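Local coordinates for putative flagella-related protein H (Methanocaldococcus jannaschii DSM 2661, PDB 4WIA) that probably binds and hydrolyses ATP as an accessory component of the archaellum, the archaeal flagellum, at residues A[27-32]-A[177-182]; A[199-204]-A[213-218]. All coordinates share one frame; numbering follows the deposited sequence.

Contacts 1 and 2 lie in one mixed sheet, their centres about 14 Å apart, and illustrate how differently neighbouring strands of a sheet can pair. Contact 1 joins strand 29-33, in the sheet's interior, to the start of strand 182-191; contact 2 pairs the two arms of the hairpin that follows. Lys-203 NZ connects them by a probable hydrogen bond of 2.7 Å to Ala-180 O, and Met-182 CE packs 3.7 Å from Ile-201 CD1. Both approach the nucleotide site inferred from relatives: the side chain of Ile-31 is about 8 Å from that of Lys-40, and the side chain of Phe-217 about 5 Å from that of Val-42.

Contact 1. Residues A[27-32]-A[177-182]; sequences GSLIII and RTSATM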
ATOM      1  N   GLY A  27      14.333 -10.765  11.371  1.00 42.99           N
ATOM      2  CA  GLY A  27      15.303 -11.228  12.326  1.00 42.69           C
ATOM      3  C   GLY A  27      16.476 -10.290  12.517  1.00 42.96           C
ATOM      4  O   GLY A  27      17.468 -10.680  13.062  1.00 44.09           O
ATOM      5  N   SER A  28      16.411  -9.066  12.025  1.00 40.82           N
ATOM      6  CA  SER A  28      17.540  -8.163  12.185  1.00 41.22           C
ATOM      7  C   SER A  28      17.534  -7.538  13.600  1.00 41.99           C
ATOM      8  O   SER A  28      16.461  -7.197  14.139  1.00 41.13           O
ATOM      9  CB  SER A  28      17.474  -7.054  11.123  1.00 40.54           C
ATOM     10  OG  SER A  28      17.787  -7.568   9.815  1.00 44.58           O
ATOM     11  N   LEU A  29      18.722  -7.383  14.151  1.00 40.70           N
ATOM     12  CA  LEU A  29      18.969  -6.490  15.218  1.00 42.15           C
ATOM     13  C   LEU A  29      19.838  -5.332  14.704  1.00 44.71           C
ATOM     14  O   LEU A  29      21.054  -5.471  14.470  1.00 48.25           O
ATOM     15  CB  LEU A  29      19.691  -7.185  16.357  1.00 43.65           C
ATOM     16  CG  LEU A  29      20.086  -6.263  17.529  1.00 45.81           C
ATOM     17  CD1 LEU A  29      18.892  -5.684  18.251  1.00 44.41           C
ATOM     18  CD2 LEU A  29      20.959  -7.034  18.520  1.00 48.79           C
ATOM     19  N   ILE A  30      19.220  -4.178  14.602  1.00 42.17           N
ATOM     20  CA  ILE A  30      19.845  -3.034  14.062  1.00 42.63           C
ATOM     21  C   ILE A  30      20.261  -2.139  15.203  1.00 44.57           C
ATOM     22  O   ILE A  30      19.459  -1.775  16.048  1.00 48.00           O
ATOM     23  CB  ILE A  30      18.843  -2.247  13.198  1.00 42.78           C
ATOM     24  CG1 ILE A  30      18.193  -3.181  12.174  1.00 44.43           C
ATOM     25  CG2 ILE A  30      19.545  -1.078  12.514  1.00 43.22           C
ATOM     26  CD1 ILE A  30      17.341  -2.489  11.126  1.00 43.59           C
ATOM     27  N   ILE A  31      21.518  -1.795  15.237  1.00 45.38           N
ATOM     28  CA  ILE A  31      22.015  -0.848  16.208  1.00 45.97           C
ATOM     29  C   ILE A  31      22.409   0.441  15.511  1.00 44.04           C
ATOM     30  O   ILE A  31      23.220   0.431  14.592  1.00 48.78           O
ATOM     31  CB  ILE A  31      23.262  -1.426  16.946  1.00 47.28           C
ATOM     32  CG1 ILE A  31      22.876  -2.701  17.686  1.00 49.11           C
ATOM     33  CG2 ILE A  31      23.829  -0.395  17.922  1.00 48.02           C
ATOM     34  CD1 ILE A  31      21.830  -2.514  18.760  1.00 46.89           C
ATOM     35  N   ILE A  32      21.842   1.540  15.953  1.00 44.40           N
ATOM     36  CA  ILE A  32      22.189   2.840  15.442  1.00 44.02           C
ATOM     37  C   ILE A  32      22.952   3.620  16.465  1.00 44.83           C
ATOM     38  O   ILE A  32      22.401   4.011  17.467  1.00 44.73           O
ATOM     39  CB  ILE A  32      20.944   3.600  15.013  1.00 43.98           C
ATOM     40  CG1 ILE A  32      20.135   2.734  14.010  1.00 45.24           C
ATOM     41  CG2 ILE A  32      21.373   4.900  14.350  1.00 45.50           C
ATOM     42  CD1 ILE A  32      18.761   3.307  13.673  1.00 43.76           C
ATOM     43  N   ARG A 177      27.775  -4.115  19.672  1.00 63.43           N
ATOM     44  CA  ARG A 177      28.155  -4.070  18.243  1.00 63.37           C
ATOM     45  C   ARG A 177      28.301  -5.478  17.724  1.00 63.19           C
ATOM     46  O   ARG A 177      27.891  -5.772  16.612  1.00 59.70           O
ATOM     47  CB  ARG A 177      29.476  -3.320  18.034  1.00 65.31           C
ATOM     48  CG  ARG A 177      29.434  -1.821  18.252  1.00 63.77           C
ATOM     49  CD  ARG A 177      30.859  -1.323  18.313  1.00 68.90           C
ATOM     50  NE  ARG A 177      31.053   0.091  18.654  1.00 73.32           N
ATOM     51  CZ  ARG A 177      31.868   0.586  19.615  1.00 77.54           C
ATOM     52  NH1 ARG A 177      31.966   1.904  19.800  1.00 80.70           N
ATOM     53  NH2 ARG A 177      32.587  -0.190  20.392  1.00 81.66           N
ATOM     54  N   THR A 178      28.924  -6.352  18.522  1.00 66.54           N
ATOM     55  CA  THR A 178      29.035  -7.758  18.141  1.00 67.02           C
ATOM     56  C   THR A 178      27.660  -8.412  17.951  1.00 63.57           C
ATOM     57  O   THR A 178      27.437  -9.183  17.026  1.00 64.03           O
ATOM     58  CB  THR A 178      29.900  -8.538  19.162  1.00 69.34           C
ATOM     59  OG1 THR A 178      31.246  -8.058  19.060  1.00 72.64           O
ATOM     60  CG2 THR A 178      29.900 -10.044  18.872  1.00 68.25           C
ATOM     61  N   SER A 179      26.746  -8.078  18.815  1.00 62.37           N
ATOM     62  CA  SER A 179      25.456  -8.668  18.752  1.00 63.39           C
ATOM     63  C   SER A 179      24.666  -8.119  17.560  1.00 57.57           C
ATOM     64  O   SER A 179      23.820  -8.779  16.986  1.00 55.33           O
ATOM     65  CB  SER A 179      24.785  -8.384  20.087  1.00 69.52           C
ATOM     66  OG  SER A 179      23.829  -9.382  20.386  1.00 83.68           O
ATOM     67  N   ALA A 180      24.946  -6.904  17.150  1.00 56.00           N
ATOM     68  CA  ALA A 180      24.183  -6.320  16.043  1.00 52.93           C
ATOM     69  C   ALA A 180      24.251  -7.216  14.772  1.00 52.37           C
ATOM     70  O   ALA A 180      25.304  -7.727  14.450  1.00 51.21           O
ATOM     71  CB  ALA A 180      24.727  -4.934  15.726  1.00 51.84           C
ATOM     72  N   THR A 181      23.135  -7.404  14.070  1.00 49.38           N
ATOM     73  CA  THR A 181      23.194  -7.940  12.736  1.00 49.76           C
ATOM     74  C   THR A 181      23.417  -6.799  11.716  1.00 48.58           C
ATOM     75  O   THR A 181      24.075  -6.990  10.688  1.00 50.73           O
ATOM     76  CB  THR A 181      21.926  -8.713  12.356  1.00 48.97           C
ATOM     77  OG1 THR A 181      20.815  -7.806  12.269  1.00 45.03           O
ATOM     78  CG2 THR A 181      21.679  -9.788  13.347  1.00 49.06           C
HETATM   79  N   MSE A 182      22.858  -5.633  11.994  1.00 45.96           N
HETATM   80  CA  MSE A 182      23.085  -4.467  11.190  1.00 45.06           C
HETATM   81  C   MSE A 182      23.575  -3.377  12.099  1.00 46.67           C
HETATM   82  O   MSE A 182      22.901  -2.990  13.019  1.00 48.41           O
HETATM   83  CB  MSE A 182      21.797  -4.065  10.490  1.00 43.68           C
HETATM   84  CG  MSE A 182      22.030  -2.897   9.534  1.00 43.49           C
HETATM   85 SE   MSE A 182      20.334  -2.434   8.714  1.00 43.39          SE
HETATM   86  CE  MSE A 182      21.004  -1.392   7.226  1.00 45.06           C
TER
HETATM   87  O   HOH W   1      20.324  -7.521   9.630  1.00 49.80           O
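The carbonyl oxygen of Leu-29 is gripped by two successive amides as the chain leaves helix 170-179. Thr-181 N reaches Leu-29 O in the carbonyl plane, on a lone pair, at 2.9 Å, whereas Met-182 N comes from above that plane, its N-H aimed almost straight at the oxygen (178°). The threonine answers with its hydroxyl: Thr-181 OG1 takes the Leu-29 amide at 2.8 Å, though the hydrogen bond is bent, with an N-H...O angle of 137°. With chi1 at 67°, OG1 lies between the threonine's own N and carbonyl carbon, which turns it towards Leu-29 N. A water bonded 2.7 Å from Thr-181 OG1 also donates to Ser-28 OG, whose protein partner is Pro-25 O. With a valine in its place, which lacks the hydroxyl, the Leu-29 amide and the water would probably both be left without this mate.

Beyond this knot Ile-30 and Met-182 form one parallel bridge. Ile-31 N bonds Met-182 O at 2.9 Å, and Ile-30 CA gives the same oxygen a CA-H...O contact. The side chains of Ile-30 and Met-182, present as selenomethionine, point the same way, side by side, with Ile-30 CD1 against Met-182 SE at 3.8 Å. Ile-31 CG1 instead meets the Ala-180 methyl at 3.5 Å. Strand 158-163, helix 170-179 and strand 182-191 form a beta-alpha-beta crossover that passes strand 29-33, and this bridge is where it rejoins the sheet, beside the strand that leads into the P-loop in this KaiC-like fold.

Contact 2. Residues A[199-204]-A[213-218]; sequences AKILKY and KNIVFR
Ala-199 offers only a methyl, and the ring of Phe-217 comes up to it edge-on: CE1 of Phe-217 lies 3.9 Å from Ala-199 CB, which sits near the ring plane. The phenylalanine takes chi1 60°, placing its ring between its own N and carbonyl carbon and so leaning it towards the neighbouring strand, where the ring edge meets that small side chain. Ile-215, directly across from Ala-199, shares this face. Its CD1 meets CD1 of Ile-201 at 4.1 Å, the two branched chains crossing at a slant, so that one greasy row runs from Ile-201 through Ile-215 and Ala-199 to the ring.

The other face is shaped by long chains. Lys-200 and Asn-214, a non-hydrogen-bonded pair, stand side by side and point the same way. The lysine keeps CG anti to its backbone N, then bends at chi3 (-141°), curving round the amide oxygen: Asn-214 OD1 nestles 3.3 Å from Lys-200 CG and 3.1 Å from its CE. Lys-213 stretches past the carbonyl of Ile-201, and its CE comes 4.3 Å from Lys-200 CE. The two ammonium groups end further apart, NZ of Lys-200 5.9 Å from NZ of Lys-213; crystal neighbours touch both lysines and may influence their poses.

Beneath these shapes the backbone is a regular antiparallel pairing, with Ala-199 and Ile-215 bonded in both directions and Ile-201 N held by Lys-213 O. The hairpin is flanked by strand 182-191, against whose Leu-183 the hairpin's Leu-202 and Lys-203 form a classic beta bulge, and by strand 224-227, while Phe-217 reaches towards Val-42 on helix 40-53.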
ATOM      1  N   ALA A 199      24.919   8.391   7.713  1.00 52.15           N
ATOM      2  CA  ALA A 199      24.683   7.092   8.294  1.00 48.38           C
ATOM      3  C   ALA A 199      25.544   6.095   7.563  1.00 53.26           C
ATOM      4  O   ALA A 199      25.357   5.871   6.380  1.00 58.19           O
ATOM      5  CB  ALA A 199      23.253   6.730   8.131  1.00 46.54           C
ATOM      6  N   LYS A 200      26.533   5.513   8.244  1.00 55.36           N
ATOM      7  CA  LYS A 200      27.398   4.568   7.626  1.00 55.14           C
ATOM      8  C   LYS A 200      27.084   3.148   8.116  1.00 55.02           C
ATOM      9  O   LYS A 200      27.015   2.884   9.326  1.00 54.97           O
ATOM     10  CB  LYS A 200      28.812   4.937   7.935  1.00 60.37           C
ATOM     11  CG  LYS A 200      29.814   4.154   7.125  1.00 65.44           C
ATOM     12  CD  LYS A 200      31.222   4.564   7.526  1.00 70.31           C
ATOM     13  CE  LYS A 200      32.169   4.645   6.358  1.00 78.36           C
ATOM     14  NZ  LYS A 200      33.273   5.554   6.759  1.00 87.19           N
ATOM     15  N   ILE A 201      26.958   2.219   7.177  1.00 52.20           N
ATOM     16  CA  ILE A 201      26.558   0.875   7.511  1.00 51.41           C
ATOM     17  C   ILE A 201      27.846   0.104   7.695  1.00 53.07           C
ATOM     18  O   ILE A 201      28.443  -0.340   6.738  1.00 55.62           O
ATOM     19  CB  ILE A 201      25.690   0.265   6.415  1.00 50.26           C
ATOM     20  CG1 ILE A 201      24.355   1.010   6.355  1.00 50.42           C
ATOM     21  CG2 ILE A 201      25.503  -1.225   6.686  1.00 50.90           C
ATOM     22  CD1 ILE A 201      23.396   0.578   5.253  1.00 50.75           C
ATOM     23  N   LEU A 202      28.261  -0.058   8.942  1.00 53.59           N
ATOM     24  CA  LEU A 202      29.508  -0.746   9.248  1.00 54.36           C
ATOM     25  C   LEU A 202      29.392  -2.241   9.125  1.00 52.17           C
ATOM     26  O   LEU A 202      30.369  -2.892   8.911  1.00 55.88           O
ATOM     27  CB  LEU A 202      29.964  -0.405  10.638  1.00 55.69           C
ATOM     28  CG  LEU A 202      30.157   1.072  10.911  1.00 56.82           C
ATOM     29  CD1 LEU A 202      30.449   1.298  12.386  1.00 58.08           C
ATOM     30  CD2 LEU A 202      31.271   1.617  10.052  1.00 60.19           C
ATOM     31  N   LYS A 203      28.191  -2.781   9.179  1.00 50.87           N
ATOM     32  CA  LYS A 203      28.016  -4.221   9.167  1.00 51.11           C
ATOM     33  C   LYS A 203      26.596  -4.500   8.819  1.00 46.83           C
ATOM     34  O   LYS A 203      25.714  -3.769   9.222  1.00 43.08           O
ATOM     35  CB  LYS A 203      28.301  -4.717  10.570  1.00 56.48           C
ATOM     36  CG  LYS A 203      28.082  -6.185  10.854  1.00 60.44           C
ATOM     37  CD  LYS A 203      28.264  -6.361  12.366  1.00 61.05           C
ATOM     38  CE  LYS A 203      28.047  -7.751  12.844  1.00 61.88           C
ATOM     39  NZ  LYS A 203      28.035  -7.721  14.324  1.00 64.56           N
ATOM     40  N   TYR A 204      26.360  -5.552   8.060  1.00 47.36           N
ATOM     41  CA  TYR A 204      25.038  -5.852   7.575  1.00 47.10           C
ATOM     42  C   TYR A 204      24.951  -7.312   7.261  1.00 50.42           C
ATOM     43  O   TYR A 204      25.062  -7.711   6.119  1.00 56.59           O
ATOM     44  CB  TYR A 204      24.745  -5.022   6.294  1.00 47.43           C
ATOM     45  CG  TYR A 204      23.267  -4.866   5.890  1.00 45.67           C
ATOM     46  CD1 TYR A 204      22.253  -5.484   6.600  1.00 45.81           C
ATOM     47  CD2 TYR A 204      22.913  -4.122   4.767  1.00 44.74           C
ATOM     48  CE1 TYR A 204      20.921  -5.343   6.208  1.00 47.83           C
ATOM     49  CE2 TYR A 204      21.613  -3.977   4.359  1.00 43.99           C
ATOM     50  CZ  TYR A 204      20.605  -4.577   5.079  1.00 46.38           C
ATOM     51  OH  TYR A 204      19.281  -4.410   4.693  1.00 44.60           O
ATOM     52  N   LYS A 213      27.014   1.949   1.400  1.00 54.04           N
ATOM     53  CA  LYS A 213      27.693   2.000   2.662  1.00 57.21           C
ATOM     54  C   LYS A 213      27.501   3.337   3.374  1.00 56.74           C
ATOM     55  O   LYS A 213      27.288   3.379   4.583  1.00 55.24           O
ATOM     56  CB  LYS A 213      29.175   1.770   2.438  1.00 62.46           C
ATOM     57  CG  LYS A 213      29.883   1.360   3.701  1.00 67.62           C
ATOM     58  CD  LYS A 213      31.282   0.820   3.497  1.00 73.54           C
ATOM     59  CE  LYS A 213      31.947   0.575   4.848  1.00 75.50           C
ATOM     60  NZ  LYS A 213      33.307  -0.012   4.686  1.00 78.55           N
ATOM     61  N   ASN A 214      27.604   4.429   2.634  1.00 57.44           N
ATOM     62  CA  ASN A 214      27.437   5.756   3.205  1.00 57.80           C
ATOM     63  C   ASN A 214      26.161   6.363   2.746  1.00 55.03           C
ATOM     64  O   ASN A 214      25.996   6.593   1.592  1.00 58.19           O
ATOM     65  CB  ASN A 214      28.573   6.622   2.778  1.00 63.23           C
ATOM     66  CG  ASN A 214      29.877   6.147   3.338  1.00 66.97           C
ATOM     67  OD1 ASN A 214      30.072   6.140   4.554  1.00 67.88           O
ATOM     68  ND2 ASN A 214      30.777   5.739   2.469  1.00 69.06           N
ATOM     69  N   ILE A 215      25.265   6.675   3.654  1.00 55.75           N
ATOM     70  CA  ILE A 215      24.002   7.307   3.270  1.00 54.93           C
ATOM     71  C   ILE A 215      23.978   8.728   3.837  1.00 57.59           C
ATOM     72  O   ILE A 215      23.912   8.938   5.049  1.00 55.50           O
ATOM     73  CB  ILE A 215      22.821   6.489   3.751  1.00 53.06           C
ATOM     74  CG1 ILE A 215      22.850   5.102   3.101  1.00 53.50           C
ATOM     75  CG2 ILE A 215      21.528   7.179   3.386  1.00 54.12           C
ATOM     76  CD1 ILE A 215      21.912   4.104   3.769  1.00 51.00           C
ATOM     77  N   VAL A 216      24.104   9.723   2.949  1.00 61.25           N
ATOM     78  CA  VAL A 216      24.040  11.118   3.365  1.00 62.45           C
ATOM     79  C   VAL A 216      22.600  11.616   3.315  1.00 62.91           C
ATOM     80  O   VAL A 216      21.868  11.298   2.404  1.00 63.74           O
ATOM     81  CB  VAL A 216      24.914  11.995   2.493  1.00 64.05           C
ATOM     82  CG1 VAL A 216      24.855  13.437   2.956  1.00 65.79           C
ATOM     83  CG2 VAL A 216      26.350  11.474   2.504  1.00 64.85           C
ATOM     84  N   PHE A 217      22.182  12.352   4.338  1.00 65.68           N
ATOM     85  CA  PHE A 217      20.853  12.957   4.348  1.00 65.75           C
ATOM     86  C   PHE A 217      20.819  14.234   5.148  1.00 67.56           C
ATOM     87  O   PHE A 217      21.770  14.552   5.869  1.00 65.98           O
ATOM     88  CB  PHE A 217      19.782  11.994   4.874  1.00 62.77           C
ATOM     89  CG  PHE A 217      20.009  11.507   6.285  1.00 67.34           C
ATOM     90  CD1 PHE A 217      20.831  10.407   6.536  1.00 69.68           C
ATOM     91  CD2 PHE A 217      19.381  12.109   7.370  1.00 71.78           C
ATOM     92  CE1 PHE A 217      21.050   9.945   7.834  1.00 68.61           C
ATOM     93  CE2 PHE A 217      19.583  11.628   8.682  1.00 70.95           C
ATOM     94  CZ  PHE A 217      20.427  10.550   8.908  1.00 67.91           C
ATOM     95  N   ARG A 218      19.722  14.971   4.978  1.00 70.15           N
ATOM     96  CA  ARG A 218      19.382  16.075   5.855  1.00 72.57           C
ATOM     97  C   ARG A 218      17.922  15.868   6.267  1.00 68.88           C
ATOM     98  O   ARG A 218      17.159  15.147   5.629  1.00 62.70           O
ATOM     99  CB  ARG A 218      19.609  17.414   5.181  1.00 79.69           C
ATOM    100  CG  ARG A 218      18.725  17.676   3.985  1.00 87.41           C
ATOM    101  CD  ARG A 218      19.302  18.661   2.968  1.00 93.63           C
ATOM    102  NE  ARG A 218      18.825  18.337   1.608  1.00 98.95           N
ATOM    103  CZ  ARG A 218      19.241  17.284   0.884  1.00101.36           C
ATOM    104  NH1 ARG A 218      18.761  17.063  -0.342  1.00102.39           N
ATOM    105  NH2 ARG A 218      20.142  16.437   1.383  1.00102.59           N
TER